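Local coordinates for protein aspartate aminotransferase (Plasmodium falciparum, PDB 3K7Y) that probably catalyses, with pyridoxal 5'-phosphate as cofactor, the reversible transfer of an amino group between L-aspartate and 2-oxoglutarate, giving oxaloacetate and L-glutamate, at residues A109-L114 against V136-S141; L120-L125 against R142-K147; Y126-P131 against S182-C187; S176-I181 against V209-I214. One frame throughout, in Å; residues are numbered along the deposited sequence.

Contact 1 (A109-L114 against V136-S141); sequences AIFVLL and VNMIES
CG of Met-138 stands anti to its own carbonyl carbon (chi1 -63°), and from there the chain extends out of helix 133-140 to Ile-110 and Phe-111; a bend at chi3 (111°) then turns the methyl group onto the backbone side of Phe-111. The thioether is the chief link across the contact. Its SD lies 3.8 Å from CG2 of Ile-110, the two side chains crossing at about a right angle, and its CE packs against CB of Phe-111, meeting the aromatic ring itself only obliquely. Further along, Leu-114 spreads its two methyls over two residues: CD1 reaches CB of Met-138 at 4.0 Å, and CD2 meets CG1 of Ile-139 at 4.0 Å. No hydrogen bond joins the segments, and every touching residue is buried, which marks this as purely apolar packing. The short helix axes approach to 10.4 Å at a signed crossing angle of -21°, close to parallel. Phe-285 of the second subunit meets the Phe-111 ring edge-to-face and also packs on Met-138. Ile-110 touches the bound pyridoxal phosphate, while Leu-114 and Ile-139 both rest on Leu-125 of the sheet. Two nearly parallel helices laid side by side on one face of a largely parallel sheet belong to the alpha/beta large domain of fold-type I pyridoxal-phosphate-dependent aminotransferases.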
# COMPACT_ATOMS: atom_id res chain seq x y z
N ALA A 109 -5.30 0.90 7.13
CA ALA A 109 -6.00 2.03 7.68
C ALA A 109 -5.51 2.29 9.10
O ALA A 109 -5.33 3.44 9.51
CB ALA A 109 -7.50 1.82 7.65
N ILE A 110 -5.26 1.21 9.84
CA ILE A 110 -4.78 1.35 11.20
C ILE A 110 -3.52 2.19 11.13
O ILE A 110 -3.45 3.27 11.72
CB ILE A 110 -4.49 -0.01 11.89
CG1 ILE A 110 -5.79 -0.77 12.14
CG2 ILE A 110 -3.74 0.18 13.21
CD1 ILE A 110 -5.60 -2.33 12.16
N PHE A 111 -2.54 1.72 10.37
CA PHE A 111 -1.27 2.43 10.34
C PHE A 111 -1.32 3.90 9.92
O PHE A 111 -0.66 4.69 10.56
CB PHE A 111 -0.20 1.67 9.58
CG PHE A 111 0.10 2.22 8.24
CD1 PHE A 111 -0.21 1.49 7.11
CD2 PHE A 111 0.76 3.44 8.11
CE1 PHE A 111 0.12 1.98 5.84
CE2 PHE A 111 1.09 3.95 6.87
CZ PHE A 111 0.77 3.22 5.73
N VAL A 112 -2.09 4.27 8.89
CA VAL A 112 -2.14 5.70 8.51
C VAL A 112 -2.68 6.51 9.67
O VAL A 112 -2.21 7.63 9.93
CB VAL A 112 -2.98 6.07 7.25
CG1 VAL A 112 -2.98 7.61 7.04
CG2 VAL A 112 -2.44 5.40 5.98
N LEU A 113 -3.66 5.94 10.38
CA LEU A 113 -4.23 6.61 11.54
C LEU A 113 -3.23 6.79 12.66
O LEU A 113 -3.21 7.82 13.33
CB LEU A 113 -5.44 5.86 12.07
CG LEU A 113 -6.06 6.41 13.33
CD1 LEU A 113 -6.57 7.84 13.12
CD2 LEU A 113 -7.19 5.50 13.74
N LEU A 114 -2.39 5.78 12.86
CA LEU A 114 -1.36 5.90 13.88
C LEU A 114 -0.34 6.95 13.44
O LEU A 114 0.08 7.78 14.24
CB LEU A 114 -0.71 4.56 14.18
CG LEU A 114 -1.56 3.51 14.90
CD1 LEU A 114 -0.84 2.19 14.87
CD2 LEU A 114 -1.82 3.89 16.32
N VAL A 136 -0.25 -4.39 18.84
CA VAL A 136 0.92 -4.22 19.70
C VAL A 136 2.10 -3.77 18.86
O VAL A 136 2.68 -2.71 19.14
CB VAL A 136 1.30 -5.48 20.50
CG1 VAL A 136 2.52 -5.21 21.33
CG2 VAL A 136 0.18 -5.89 21.43
N ASN A 137 2.43 -4.55 17.82
CA ASN A 137 3.60 -4.26 16.98
C ASN A 137 3.51 -2.90 16.31
O ASN A 137 4.46 -2.12 16.32
CB ASN A 137 3.83 -5.35 15.92
CG ASN A 137 5.19 -5.20 15.20
OD1 ASN A 137 6.25 -5.40 15.79
ND2 ASN A 137 5.16 -4.83 13.93
N MET A 138 2.36 -2.62 15.73
CA MET A 138 2.16 -1.38 15.00
C MET A 138 2.26 -0.15 15.91
O MET A 138 2.87 0.85 15.55
CB MET A 138 0.82 -1.38 14.29
CG MET A 138 0.65 -2.44 13.24
SD MET A 138 -0.65 -1.75 12.21
CE MET A 138 0.27 -1.39 10.73
N ILE A 139 1.64 -0.23 17.09
CA ILE A 139 1.67 0.87 18.03
C ILE A 139 3.09 1.11 18.54
O ILE A 139 3.61 2.21 18.43
CB ILE A 139 0.75 0.63 19.24
CG1 ILE A 139 -0.68 1.02 18.89
CG2 ILE A 139 1.20 1.47 20.43
CD1 ILE A 139 -1.58 -0.12 18.63
N GLU A 140 3.69 0.04 19.07
CA GLU A 140 4.91 0.13 19.84
C GLU A 140 6.06 0.54 18.97
O GLU A 140 6.77 1.50 19.27
CB GLU A 140 5.21 -1.21 20.49
CG GLU A 140 4.48 -1.43 21.82
CD GLU A 140 5.35 -2.21 22.78
OE1 GLU A 140 5.55 -3.42 22.50
OE2 GLU A 140 5.86 -1.61 23.77
N SER A 141 6.25 -0.18 17.88
CA SER A 141 7.34 0.14 16.98
C SER A 141 7.30 1.55 16.38
O SER A 141 8.15 1.87 15.56
CB SER A 141 7.53 -0.94 15.89
OG SER A 141 6.40 -1.06 15.03

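Contact 2 (L120-L125 against R142-K147); sequences LNVETL and RGFNLK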
# COMPACT_ATOMS: atom_id res chain seq x y z
N LEU A 120 -0.10 14.50 16.13
CA LEU A 120 -0.71 15.33 17.16
C LEU A 120 0.02 15.18 18.51
O LEU A 120 1.21 14.86 18.56
CB LEU A 120 -2.23 15.03 17.26
CG LEU A 120 -3.04 14.96 15.95
CD1 LEU A 120 -4.43 14.38 16.14
CD2 LEU A 120 -3.14 16.29 15.22
N ASN A 121 -0.69 15.44 19.61
CA ASN A 121 -0.14 15.28 20.96
C ASN A 121 -0.63 13.95 21.51
O ASN A 121 -1.37 13.91 22.52
CB ASN A 121 -0.56 16.46 21.88
CG ASN A 121 0.03 16.36 23.32
OD1 ASN A 121 -0.50 16.98 24.26
ND2 ASN A 121 1.11 15.60 23.49
N VAL A 122 -0.25 12.86 20.84
CA VAL A 122 -0.75 11.55 21.22
C VAL A 122 0.41 10.68 21.68
O VAL A 122 1.15 10.13 20.86
CB VAL A 122 -1.59 10.91 20.11
CG1 VAL A 122 -2.24 9.66 20.60
CG2 VAL A 122 -2.65 11.87 19.62
N GLU A 123 0.58 10.57 22.99
CA GLU A 123 1.76 9.93 23.55
C GLU A 123 1.49 8.51 24.03
O GLU A 123 2.42 7.70 24.19
CB GLU A 123 2.31 10.76 24.70
CG GLU A 123 3.77 10.47 25.00
CD GLU A 123 4.26 11.21 26.22
OE1 GLU A 123 4.58 10.54 27.25
OE2 GLU A 123 4.33 12.46 26.16
N THR A 124 0.21 8.20 24.22
CA THR A 124 -0.21 7.00 24.92
C THR A 124 -1.46 6.47 24.26
O THR A 124 -2.35 7.25 23.92
CB THR A 124 -0.57 7.37 26.36
OG1 THR A 124 -1.01 8.74 26.38
CG2 THR A 124 0.62 7.23 27.29
N LEU A 125 -1.53 5.16 24.07
CA LEU A 125 -2.71 4.48 23.50
C LEU A 125 -3.14 3.33 24.37
O LEU A 125 -2.30 2.51 24.76
CB LEU A 125 -2.43 3.95 22.09
CG LEU A 125 -2.29 4.96 20.95
CD1 LEU A 125 -1.13 4.58 20.10
CD2 LEU A 125 -3.54 5.06 20.09
N ARG A 142 6.36 2.40 16.79
CA ARG A 142 6.51 3.86 16.55
C ARG A 142 6.52 4.73 17.79
O ARG A 142 6.18 5.91 17.75
CB ARG A 142 5.60 4.42 15.44
CG ARG A 142 4.18 4.00 15.47
CD ARG A 142 3.58 4.19 14.08
NE ARG A 142 3.54 2.94 13.34
CZ ARG A 142 3.07 2.81 12.10
NH1 ARG A 142 2.60 3.86 11.44
NH2 ARG A 142 3.09 1.62 11.52
N GLY A 143 6.96 4.13 18.90
CA GLY A 143 7.22 4.84 20.14
C GLY A 143 6.04 5.57 20.76
O GLY A 143 6.15 6.76 21.12
N PHE A 144 4.91 4.88 20.86
CA PHE A 144 3.81 5.33 21.69
C PHE A 144 3.96 4.52 22.99
O PHE A 144 4.60 3.46 22.98
CB PHE A 144 2.47 4.91 21.09
CG PHE A 144 2.01 5.71 19.90
CD1 PHE A 144 1.44 6.97 20.07
CD2 PHE A 144 2.03 5.16 18.61
CE1 PHE A 144 0.97 7.68 18.97
CE2 PHE A 144 1.57 5.86 17.50
CZ PHE A 144 1.05 7.11 17.68
N ASN A 145 3.37 5.00 24.08
CA ASN A 145 3.25 4.19 25.28
C ASN A 145 2.07 3.32 25.03
O ASN A 145 1.04 3.82 24.62
CB ASN A 145 2.94 5.03 26.51
CG ASN A 145 4.07 5.95 26.89
OD1 ASN A 145 5.25 5.61 26.71
ND2 ASN A 145 3.71 7.13 27.40
N LEU A 146 2.22 2.02 25.23
CA LEU A 146 1.10 1.11 25.08
C LEU A 146 0.65 0.67 26.46
O LEU A 146 1.44 0.08 27.22
CB LEU A 146 1.44 -0.11 24.22
CG LEU A 146 0.23 -1.05 24.02
CD1 LEU A 146 -0.81 -0.40 23.12
CD2 LEU A 146 0.62 -2.42 23.46
N LYS A 147 -0.62 0.96 26.76
CA LYS A 147 -1.20 0.53 28.03
C LYS A 147 -2.42 -0.34 27.81
O LYS A 147 -3.12 -0.20 26.80
CB LYS A 147 -1.52 1.74 28.91
CG LYS A 147 -0.26 2.43 29.38
CD LYS A 147 -0.54 3.75 30.05
CE LYS A 147 0.71 4.25 30.70
NZ LYS A 147 1.34 3.14 31.48
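Residues 124-125 pair in parallel with 145-147, Thr-124 opposite Asn-145 and Leu-125 opposite Leu-146, and three backbone bonds pass back and forth: Asn-145 N to O of Glu-123, just before the strand, at 2.9 Å, Leu-125 N to Asn-145 O at 3.0 Å, and Lys-147 N to Leu-125 O at 3.0 Å. These are the two strands of a beta-alpha-beta crossover, in which helix 133-140 connects strand 124-128 to strand 145-153. The side chains differ sharply between the two faces. Beside Leu-125, Phe-144 turns its ring so that CD1 of Leu-125 sits over one face, 3.5 Å from the ring centroid and 18° off the normal, a CH-pi contact. The first torsion of Phe-144 (chi1 -76°) sets CG opposite its carbonyl carbon and places the ring with one face under that methyl. At the ring edge, near its plane, Val-122 O approaches CE1. Lys-118 of helix 105-118 makes a cation-pi contact with the same ring, and its NZ also bonds to Gly-143 O. On the face carrying Thr-124 and Asn-145 the contact is more open and polar. The Asn-145 side chain runs beside that of Glu-123, pointing the same way, with amide and carboxylate planes 75° apart; no hydrogen bond joins them. The methyl CG2 of Thr-124 packs obliquely against CB and the amide of Asn-145. On the face of Leu-125 and Leu-146, the end of Leu-146 comes nearer, CD1 lying 3.7 Å from Leu-125 O.

Contact 3 (Y126-P131 against S182-C187); sequences YVTNPP and SCYNPC. With PLP (pyridoxal-5'-phosphate), chain B.
The phenol of Tyr-184 points end-on at segment 126-131, its OH lying between Thr-128 OG1 and Pro-130 O, both of which meet the ring at its edge and in its plane. Thr-128 OG1 donates to Tyr-184 OH over 2.6 Å. The hydroxyl is in turn assigned as donor to Pro-130 O, although the modelled 2.4 Å between these atoms is too short for its exact length to be trusted. Having CG anti to the backbone N (chi1 -158°) carries the Tyr-184 ring toward the end of strand 124-128. Two cis peptide bonds flank this link, one before Pro-130 and one before Pro-186. They lie in the loops that follow strands 124-128 and 176-179, at the C-terminal edge of the large-domain sheet where fold-type I aminotransferases hold their cofactor. Cys-187 comes alongside the first proline, SG lying 3.5 Å from Pro-130 CD. Asn-185, in contrast, points its CB away from segment 126-131, and its amide ND2 donates to O3 of pyridoxal phosphate at 2.9 Å, the bond bent to 139° at the hydrogen. OD1 of that amide is bonded to Arg-380 NH1, which fixes its rotation and would tend to polarise it as a donor.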
# COMPACT_ATOMS: atom_id res chain seq x y z
N TYR A 126 -4.43 3.27 24.66
CA TYR A 126 -4.99 2.16 25.40
C TYR A 126 -5.55 1.08 24.48
O TYR A 126 -6.16 1.37 23.43
CB TYR A 126 -6.03 2.65 26.39
CG TYR A 126 -5.41 3.51 27.46
CD1 TYR A 126 -4.77 2.95 28.57
CD2 TYR A 126 -5.44 4.89 27.35
CE1 TYR A 126 -4.18 3.75 29.54
CE2 TYR A 126 -4.86 5.70 28.30
CZ TYR A 126 -4.23 5.13 29.39
OH TYR A 126 -3.65 5.99 30.31
N VAL A 127 -5.31 -0.16 24.88
CA VAL A 127 -5.73 -1.30 24.10
C VAL A 127 -6.38 -2.29 25.07
O VAL A 127 -5.99 -2.36 26.22
CB VAL A 127 -4.50 -1.86 23.33
CG1 VAL A 127 -3.86 -3.01 24.06
CG2 VAL A 127 -4.88 -2.28 21.96
N THR A 128 -7.42 -3.01 24.65
CA THR A 128 -8.10 -3.91 25.61
C THR A 128 -7.33 -5.22 25.73
O THR A 128 -6.82 -5.72 24.73
CB THR A 128 -9.61 -4.19 25.28
OG1 THR A 128 -9.76 -4.77 23.97
CG2 THR A 128 -10.45 -2.93 25.35
N ASN A 129 -7.24 -5.77 26.93
CA ASN A 129 -6.49 -7.01 27.10
C ASN A 129 -7.36 -8.24 26.94
O ASN A 129 -8.43 -8.30 27.51
CB ASN A 129 -5.78 -7.06 28.45
CG ASN A 129 -5.13 -8.39 28.68
OD1 ASN A 129 -5.80 -9.36 29.03
ND2 ASN A 129 -3.82 -8.47 28.48
N PRO A 130 -6.90 -9.25 26.16
CA PRO A 130 -5.67 -9.27 25.39
C PRO A 130 -5.95 -8.64 24.02
O PRO A 130 -7.12 -8.58 23.60
CB PRO A 130 -5.37 -10.76 25.26
CG PRO A 130 -6.72 -11.40 25.20
CD PRO A 130 -7.69 -10.47 25.94
N PRO A 131 -4.90 -8.14 23.34
CA PRO A 131 -5.09 -7.30 22.16
C PRO A 131 -4.78 -8.04 20.88
O PRO A 131 -3.99 -8.98 20.90
CB PRO A 131 -4.03 -6.23 22.35
CG PRO A 131 -2.95 -6.90 23.25
CD PRO A 131 -3.49 -8.20 23.75
N SER A 182 -16.95 -6.29 18.32
CA SER A 182 -17.60 -7.47 17.77
C SER A 182 -16.55 -8.34 17.13
O SER A 182 -15.52 -7.85 16.69
CB SER A 182 -18.67 -7.05 16.76
OG SER A 182 -19.36 -8.16 16.23
N CYS A 183 -16.80 -9.65 17.12
CA CYS A 183 -15.89 -10.65 16.55
C CYS A 183 -14.45 -10.58 17.03
O CYS A 183 -13.52 -10.88 16.28
CB CYS A 183 -15.96 -10.62 15.02
SG CYS A 183 -17.61 -10.97 14.45
N TYR A 184 -14.28 -10.20 18.29
CA TYR A 184 -12.98 -9.92 18.89
C TYR A 184 -11.91 -10.91 18.45
O TYR A 184 -12.12 -12.12 18.44
CB TYR A 184 -13.10 -9.94 20.40
CG TYR A 184 -12.01 -9.20 21.12
CD1 TYR A 184 -10.71 -9.69 21.17
CD2 TYR A 184 -12.28 -7.99 21.76
CE1 TYR A 184 -9.70 -9.00 21.85
CE2 TYR A 184 -11.27 -7.28 22.46
CZ TYR A 184 -9.98 -7.80 22.50
OH TYR A 184 -9.00 -7.10 23.17
N ASN A 185 -10.76 -10.36 18.06
CA ASN A 185 -9.58 -11.14 17.71
C ASN A 185 -8.45 -10.90 18.72
O ASN A 185 -7.89 -9.82 18.76
CB ASN A 185 -9.12 -10.78 16.30
CG ASN A 185 -7.91 -11.57 15.84
OD1 ASN A 185 -7.17 -12.14 16.65
ND2 ASN A 185 -7.70 -11.62 14.54
N PRO A 186 -8.10 -11.93 19.53
CA PRO A 186 -8.53 -13.34 19.52
C PRO A 186 -9.79 -13.77 20.30
O PRO A 186 -10.38 -14.79 19.94
CB PRO A 186 -7.32 -14.06 20.10
CG PRO A 186 -6.74 -13.08 21.04
CD PRO A 186 -6.98 -11.71 20.46
N CYS A 187 -10.19 -13.05 21.36
CA CYS A 187 -11.30 -13.49 22.26
C CYS A 187 -12.57 -14.08 21.62
O CYS A 187 -13.12 -15.02 22.15
CB CYS A 187 -11.72 -12.38 23.21
SG CYS A 187 -10.34 -11.86 24.18
N1 PLP B . -7.96 -5.77 12.75
C2 PLP B . -8.28 -7.04 13.17
C2A PLP B . -8.90 -7.20 14.51
C3 PLP B . -8.04 -8.12 12.34
O3 PLP B . -8.38 -9.39 12.75
C4 PLP B . -7.46 -7.93 11.09
C4A PLP B . -7.36 -9.12 10.18
O4A PLP B . -8.27 -9.33 9.37
C5 PLP B . -7.13 -6.63 10.64
C6 PLP B . -7.38 -5.56 11.50
C5A PLP B . -6.47 -6.31 9.30
O4P PLP B . -7.08 -6.87 8.14
P PLP B . -6.36 -6.74 6.69
O1P PLP B . -7.38 -6.76 5.59
O2P PLP B . -5.49 -7.94 6.46
O3P PLP B . -5.60 -5.43 6.67

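Contact 4 (S176-I181 against V209-I214); sequences SVILQI and VIIFDI. With PLP (pyridoxal-5'-phosphate), chain B.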
# COMPACT_ATOMS: atom_id res chain seq x y z
N SER A 176 -6.95 7.93 24.27
CA SER A 176 -7.22 7.36 22.97
C SER A 176 -7.31 5.88 23.20
O SER A 176 -6.40 5.29 23.80
CB SER A 176 -6.08 7.71 22.02
OG SER A 176 -5.59 9.01 22.30
N VAL A 177 -8.40 5.27 22.75
CA VAL A 177 -8.63 3.84 23.01
C VAL A 177 -9.07 3.11 21.75
O VAL A 177 -9.91 3.60 20.99
CB VAL A 177 -9.68 3.62 24.13
CG1 VAL A 177 -9.86 2.14 24.41
CG2 VAL A 177 -9.28 4.34 25.38
N ILE A 178 -8.51 1.92 21.56
CA ILE A 178 -8.87 1.02 20.46
C ILE A 178 -9.84 -0.06 20.95
O ILE A 178 -9.56 -0.78 21.90
CB ILE A 178 -7.62 0.37 19.85
CG1 ILE A 178 -6.75 1.41 19.16
CG2 ILE A 178 -8.00 -0.74 18.89
CD1 ILE A 178 -5.27 1.09 19.18
N LEU A 179 -10.99 -0.15 20.30
CA LEU A 179 -12.00 -1.11 20.70
C LEU A 179 -12.36 -2.00 19.54
O LEU A 179 -12.59 -1.53 18.40
CB LEU A 179 -13.26 -0.43 21.22
CG LEU A 179 -13.16 0.25 22.58
CD1 LEU A 179 -14.43 0.99 22.92
CD2 LEU A 179 -12.80 -0.75 23.70
N GLN A 180 -12.39 -3.30 19.85
CA GLN A 180 -13.00 -4.30 19.00
C GLN A 180 -14.29 -4.66 19.71
O GLN A 180 -14.27 -5.28 20.78
CB GLN A 180 -12.13 -5.55 18.89
CG GLN A 180 -10.78 -5.35 18.30
CD GLN A 180 -10.08 -6.67 18.08
OE1 GLN A 180 -9.04 -6.95 18.68
NE2 GLN A 180 -10.65 -7.51 17.20
N ILE A 181 -15.41 -4.25 19.13
CA ILE A 181 -16.70 -4.37 19.77
C ILE A 181 -17.42 -5.65 19.38
O ILE A 181 -18.39 -6.04 20.03
CB ILE A 181 -17.59 -3.21 19.38
CG1 ILE A 181 -17.82 -3.21 17.87
CG2 ILE A 181 -16.97 -1.92 19.86
CD1 ILE A 181 -18.66 -2.09 17.41
N VAL A 209 -11.25 9.49 23.23
CA VAL A 209 -11.20 9.40 21.79
C VAL A 209 -11.16 7.94 21.40
O VAL A 209 -10.21 7.22 21.75
CB VAL A 209 -9.98 10.12 21.24
CG1 VAL A 209 -9.79 9.79 19.75
CG2 VAL A 209 -10.12 11.62 21.47
N ILE A 210 -12.19 7.50 20.69
CA ILE A 210 -12.33 6.08 20.36
C ILE A 210 -11.99 5.73 18.90
O ILE A 210 -12.32 6.46 17.95
CB ILE A 210 -13.72 5.54 20.80
CG1 ILE A 210 -13.94 5.76 22.31
CG2 ILE A 210 -13.87 4.06 20.44
CD1 ILE A 210 -13.02 4.98 23.26
N ILE A 211 -11.29 4.61 18.72
CA ILE A 211 -10.98 4.10 17.40
C ILE A 211 -11.57 2.72 17.37
O ILE A 211 -11.15 1.85 18.13
CB ILE A 211 -9.43 4.00 17.14
CG1 ILE A 211 -8.78 5.39 17.06
CG2 ILE A 211 -9.15 3.18 15.88
CD1 ILE A 211 -8.47 6.04 18.41
N PHE A 212 -12.55 2.51 16.51
CA PHE A 212 -13.18 1.21 16.40
C PHE A 212 -12.44 0.38 15.36
O PHE A 212 -12.14 0.88 14.26
CB PHE A 212 -14.65 1.36 16.01
CG PHE A 212 -15.47 2.12 16.99
CD1 PHE A 212 -15.60 3.51 16.89
CD2 PHE A 212 -16.12 1.45 18.02
CE1 PHE A 212 -16.38 4.23 17.80
CE2 PHE A 212 -16.90 2.17 18.95
CZ PHE A 212 -17.03 3.56 18.84
N ASP A 213 -12.14 -0.86 15.71
CA ASP A 213 -11.59 -1.78 14.72
C ASP A 213 -12.64 -2.77 14.20
O ASP A 213 -13.11 -3.65 14.93
CB ASP A 213 -10.37 -2.54 15.25
CG ASP A 213 -9.53 -3.15 14.12
OD1 ASP A 213 -9.93 -3.10 12.92
OD2 ASP A 213 -8.44 -3.70 14.44
N ILE A 214 -13.00 -2.60 12.93
CA ILE A 214 -14.02 -3.42 12.32
C ILE A 214 -13.45 -4.24 11.16
O ILE A 214 -13.39 -3.78 10.03
CB ILE A 214 -15.26 -2.58 11.92
CG1 ILE A 214 -16.18 -2.40 13.11
CG2 ILE A 214 -16.07 -3.25 10.84
CD1 ILE A 214 -15.93 -1.16 13.86
N1 PLP B . -7.96 -5.77 12.75
C2 PLP B . -8.28 -7.04 13.17
C2A PLP B . -8.90 -7.20 14.51
C3 PLP B . -8.04 -8.12 12.34
O3 PLP B . -8.38 -9.39 12.75
C4 PLP B . -7.46 -7.93 11.09
C4A PLP B . -7.36 -9.12 10.18
O4A PLP B . -8.27 -9.33 9.37
C5 PLP B . -7.13 -6.63 10.64
C6 PLP B . -7.38 -5.56 11.50
C5A PLP B . -6.47 -6.31 9.30
O4P PLP B . -7.08 -6.87 8.14
P PLP B . -6.36 -6.74 6.69
O1P PLP B . -7.38 -6.76 5.59
O2P PLP B . -5.49 -7.94 6.46
O3P PLP B . -5.60 -5.43 6.67
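Strands 176-179 and 209-214 run parallel, their short axes 4.8 Å apart at closest and 24° out of line, and four backbone bonds join them in regular succession. Val-177 N bonds to Val-209 O at 2.8 Å, and Ile-211 N returns to Val-177 O at 2.8 Å. The same exchange repeats two residues on, Leu-179 N to Ile-211 O at 3.0 Å and Asp-213 N to Leu-179 O at 2.8 Å. Every touching residue is buried. On the face with Val-177, Leu-179, Ile-210 and Phe-212, Ile-210 bridges to the neighbouring strand: its CD1 lies 3.7 Å from Val-177 CB, and its CG2 stands over one face of the Phe-212 ring as well as beside Leu-179 CD1. Ile-181 meets that ring differently, in its plane, CG2 lying 3.9 Å from CD2 of Phe-212. Phe-241 and Phe-234 meet it edge-to-face, and helix 229-235 packs against the same side. The opposite face carries Ile-178 and Ile-211, the latter touched by Leu-113 of helix 105-118. At the C-terminal end the chemistry turns polar. Gln-180 and Asp-213 extend side by side in one direction, toward the cofactor. CG of Asp-213 is anti to its backbone N (chi1 -162°), which brings OD2 to 2.7 Å from N1 of pyridoxal phosphate. An aspartate at the end of a central parallel strand, facing the pyridine nitrogen, is the hallmark of the cofactor site in fold-type I aminotransferases.

Overall arrangement
Contacts 2 and 4 are both parallel strand pairings of one sheet, and contact 3 continues the strand of contact 2; Tyr-126 ties it to Ser-176 and Ile-178 of contact 4 through probable backbone bonds. Contact 1 lies on one face of that sheet, its Ile-139 and Leu-113 packing on Leu-125, Ile-178 and Ile-211. Contacts 1, 3 and 4 are buried, whereas contact 2, whose centre lies about 22 Å from the centre of the chain, is partly exposed, with a polar outer face. Contact 1 is apolar; contact 4 is backbone-bonded with apolar faces and a polar cofactor end; contact 3 centres on a hydroxyl relay beside proline and cysteine packing. Contacts 1, 3 and 4 reach the cofactor; contact 2 stays remote.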